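Local coordinates for putative carbohydrate metabolism domain-containing protein (Bacteroides vulgatus, PDB 3S30), which is of unknown function but, as a putative glycoside hydrolase with a galactose-binding-like domain, probably acts in carbohydrate metabolism, at residues Pro218-Gly223 with Glu295-Tyr300. Residues are numbered along the deposited sequence; the frame is centred on the assembly and turned at random.
Sequences PIKLVG and ELDFNY
Pro218 sets its CG over the centre of one face of the Phe298 ring, the proline ring tilted against it: CG stands 3.9 Å from the ring centroid and 13° off the normal, a CH-pi contact. The ring reaches this position with CG beside its backbone N and anti to the carbonyl carbon (chi1 -84°), while Ile219 O lies at its edge, in plane. Beyond Phe298, the Tyr300 side chain crosses Pro218 at about a right angle, and its hydroxyl donates a hydrogen bond to Pro218 O (OH to O 2.7 Å), the donor tilted 19° from the carbonyl plane. Replacing Phe298 with alanine is likely to open a gap beneath Pro218 and leave Leu347 and Ala250, which also touch the ring, without their aromatic neighbour.

Leu221 and Leu296 form an antiparallel hydrogen-bonded pair, with Leu221 N to Leu296 O at 2.9 Å and Leu296 N to Leu221 O at 3.0 Å; Phe298 N adds a nearly straight bond to Ile219 O. The two leucine side chains point to the face opposite Lys220, Glu295 and Asp297, where Leu221 touches Ile248 and Leu296 touches Ala280. On the Lys220 face, the lysine chain bends at its third torsion and runs alongside both acids. Its NZ meets Glu295 OE2 on the anti side at 3.3 Å, whereas the bridge from Lys220 NZ to Asp297 OD1 is long, 3.8 Å. Glu295 OE1 pairs with Arg293, so the acid is shared between two cations. Val222 CG1 packs on Glu295 CG (3.8 Å).

Strand 218-228 also pairs with strand 339-349, where Ile219 and Lys220 both face Val348 in a classic beta bulge. A leucine pair on one face and the salt-bridge network on the other are consistent with the jelly-roll beta-sandwich of galactose-binding-like domains.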
ATOM      1  N   PRO A 218       9.574  11.548  -9.778  1.00 73.35           N
ATOM      2  CA  PRO A 218      10.185  10.256  -9.453  1.00 69.73           C
ATOM      3  C   PRO A 218      10.546   9.477 -10.698  1.00 69.78           C
ATOM      4  O   PRO A 218       9.823   9.543 -11.692  1.00 71.50           O
ATOM      5  CB  PRO A 218       9.084   9.529  -8.679  1.00 67.30           C
ATOM      6  CG  PRO A 218       7.819  10.099  -9.189  1.00 69.97           C
ATOM      7  CD  PRO A 218       8.123  11.553  -9.502  1.00 73.41           C
ATOM      8  N   ILE A 219      11.657   8.750 -10.655  1.00 69.42           N
ATOM      9  CA  ILE A 219      12.054   7.932 -11.795  1.00 69.42           C
ATOM     10  C   ILE A 219      12.027   6.446 -11.479  1.00 64.41           C
ATOM     11  O   ILE A 219      11.666   5.650 -12.337  1.00 62.47           O
ATOM     12  CB  ILE A 219      13.423   8.368 -12.425  1.00 74.20           C
ATOM     13  CG1 ILE A 219      14.519   8.543 -11.371  1.00 76.18           C
ATOM     14  CG2 ILE A 219      13.258   9.664 -13.204  1.00 78.77           C
ATOM     15  CD1 ILE A 219      15.828   9.049 -11.957  1.00 79.66           C
ATOM     16  N   LYS A 220      12.382   6.049 -10.262  1.00 62.91           N
ATOM     17  CA  LYS A 220      12.277   4.634  -9.914  1.00 60.22           C
ATOM     18  C   LYS A 220      11.984   4.359  -8.449  1.00 59.18           C
ATOM     19  O   LYS A 220      12.298   5.172  -7.555  1.00 59.53           O
ATOM     20  CB  LYS A 220      13.499   3.842 -10.410  1.00 60.91           C
ATOM     21  CG  LYS A 220      14.831   4.310  -9.901  1.00 66.10           C
ATOM     22  CD  LYS A 220      15.993   3.635 -10.638  1.00 67.40           C
ATOM     23  CE  LYS A 220      16.318   4.351 -11.956  1.00 74.24           C
ATOM     24  NZ  LYS A 220      17.392   3.675 -12.748  1.00 73.50           N
ATOM     25  N   LEU A 221      11.329   3.219  -8.231  1.00 56.14           N
ATOM     26  CA  LEU A 221      11.022   2.723  -6.900  1.00 55.45           C
ATOM     27  C   LEU A 221      11.884   1.497  -6.673  1.00 55.34           C
ATOM     28  O   LEU A 221      11.751   0.499  -7.385  1.00 55.04           O
ATOM     29  CB  LEU A 221       9.523   2.356  -6.778  1.00 54.15           C
ATOM     30  CG  LEU A 221       9.057   1.828  -5.405  1.00 52.57           C
ATOM     31  CD1 LEU A 221       9.124   2.925  -4.326  1.00 45.69           C
ATOM     32  CD2 LEU A 221       7.655   1.233  -5.483  1.00 45.58           C
ATOM     33  N   VAL A 222      12.786   1.576  -5.700  1.00 56.64           N
ATOM     34  CA  VAL A 222      13.682   0.473  -5.420  1.00 56.83           C
ATOM     35  C   VAL A 222      13.459   0.034  -3.981  1.00 55.79           C
ATOM     36  O   VAL A 222      13.113   0.842  -3.136  1.00 55.44           O
ATOM     37  CB  VAL A 222      15.191   0.827  -5.684  1.00 59.68           C
ATOM     38  CG1 VAL A 222      15.381   1.416  -7.085  1.00 60.30           C
ATOM     39  CG2 VAL A 222      15.724   1.778  -4.648  1.00 64.04           C
ATOM     40  N   GLY A 223      13.651  -1.258  -3.729  1.00 55.08           N
ATOM     41  CA  GLY A 223      13.531  -1.827  -2.396  1.00 54.89           C
ATOM     42  C   GLY A 223      13.832  -3.310  -2.431  1.00 54.11           C
ATOM     43  O   GLY A 223      14.287  -3.827  -3.444  1.00 56.30           O
ATOM     44  N   GLU A 295      13.423  -3.006  -8.819  1.00 61.17           N
ATOM     45  CA  GLU A 295      13.766  -1.701  -9.374  1.00 63.37           C
ATOM     46  C   GLU A 295      12.771  -1.365 -10.476  1.00 63.13           C
ATOM     47  O   GLU A 295      12.964  -1.760 -11.622  1.00 65.39           O
ATOM     48  CB  GLU A 295      15.206  -1.700  -9.909  1.00 65.52           C
ATOM     49  CG  GLU A 295      15.673  -0.342 -10.468  1.00 72.31           C
ATOM     50  CD  GLU A 295      17.098  -0.366 -11.031  1.00 80.17           C
ATOM     51  OE1 GLU A 295      17.899  -1.249 -10.644  1.00 81.07           O
ATOM     52  OE2 GLU A 295      17.415   0.507 -11.865  1.00 77.93           O
ATOM     53  N   LEU A 296      11.712  -0.638 -10.120  1.00 61.80           N
ATOM     54  CA  LEU A 296      10.618  -0.326 -11.054  1.00 61.57           C
ATOM     55  C   LEU A 296      10.792   1.083 -11.605  1.00 61.91           C
ATOM     56  O   LEU A 296      10.760   2.048 -10.852  1.00 61.37           O
ATOM     57  CB  LEU A 296       9.264  -0.452 -10.346  1.00 60.15           C
ATOM     58  CG  LEU A 296       9.090  -1.661  -9.407  1.00 61.50           C
ATOM     59  CD1 LEU A 296       7.703  -1.660  -8.773  1.00 52.39           C
ATOM     60  CD2 LEU A 296       9.359  -2.984 -10.149  1.00 62.40           C
ATOM     61  N   ASP A 297      11.000   1.204 -12.913  1.00 64.37           N
ATOM     62  CA  ASP A 297      11.130   2.520 -13.555  1.00 65.36           C
ATOM     63  C   ASP A 297       9.754   3.153 -13.738  1.00 62.39           C
ATOM     64  O   ASP A 297       8.806   2.493 -14.163  1.00 58.66           O
ATOM     65  CB  ASP A 297      11.806   2.408 -14.932  1.00 69.08           C
ATOM     66  CG  ASP A 297      13.296   2.050 -14.849  1.00 75.54           C
ATOM     67  OD1 ASP A 297      14.111   2.905 -14.428  1.00 81.08           O
ATOM     68  OD2 ASP A 297      13.660   0.926 -15.253  1.00 79.02           O
ATOM     69  N   PHE A 298       9.647   4.436 -13.421  1.00 63.06           N
ATOM     70  CA  PHE A 298       8.435   5.201 -13.749  1.00 62.25           C
ATOM     71  C   PHE A 298       8.295   5.372 -15.262  1.00 63.63           C
ATOM     72  O   PHE A 298       9.229   5.793 -15.944  1.00 63.43           O
ATOM     73  CB  PHE A 298       8.418   6.561 -13.042  1.00 61.18           C
ATOM     74  CG  PHE A 298       7.883   6.502 -11.641  1.00 63.55           C
ATOM     75  CD1 PHE A 298       8.686   6.051 -10.590  1.00 62.03           C
ATOM     76  CD2 PHE A 298       6.569   6.874 -11.364  1.00 62.35           C
ATOM     77  CE1 PHE A 298       8.199   5.999  -9.294  1.00 56.69           C
ATOM     78  CE2 PHE A 298       6.067   6.817 -10.065  1.00 57.15           C
ATOM     79  CZ  PHE A 298       6.881   6.377  -9.034  1.00 56.66           C
ATOM     80  N   ASN A 299       7.114   5.021 -15.761  1.00 64.96           N
ATOM     81  CA  ASN A 299       6.755   5.132 -17.166  1.00 67.54           C
ATOM     82  C   ASN A 299       5.940   6.409 -17.409  1.00 68.93           C
ATOM     83  O   ASN A 299       4.733   6.434 -17.178  1.00 69.84           O
ATOM     84  CB  ASN A 299       5.950   3.885 -17.567  1.00 67.49           C
ATOM     85  CG  ASN A 299       5.796   3.729 -19.071  1.00 71.43           C
ATOM     86  OD1 ASN A 299       5.986   4.684 -19.834  1.00 73.01           O
ATOM     87  ND2 ASN A 299       5.444   2.510 -19.508  1.00 60.47           N
ATOM     88  N   TYR A 300       6.606   7.469 -17.856  1.00 71.70           N
ATOM     89  CA  TYR A 300       5.925   8.727 -18.240  1.00 72.61           C
ATOM     90  C   TYR A 300       5.433   8.695 -19.678  1.00 75.39           C
ATOM     91  O   TYR A 300       4.445   9.347 -20.015  1.00 77.06           O
ATOM     92  CB  TYR A 300       6.859   9.924 -18.098  1.00 72.19           C
ATOM     93  CG  TYR A 300       7.192  10.294 -16.680  1.00 67.16           C
ATOM     94  CD1 TYR A 300       8.130   9.556 -15.944  1.00 64.55           C
ATOM     95  CD2 TYR A 300       6.583  11.384 -16.068  1.00 65.76           C
ATOM     96  CE1 TYR A 300       8.450   9.902 -14.631  1.00 60.45           C
ATOM     97  CE2 TYR A 300       6.902  11.742 -14.755  1.00 69.32           C
ATOM     98  CZ  TYR A 300       7.835  10.993 -14.044  1.00 65.81           C
ATOM     99  OH  TYR A 300       8.144  11.352 -12.751  1.00 67.43           O
TER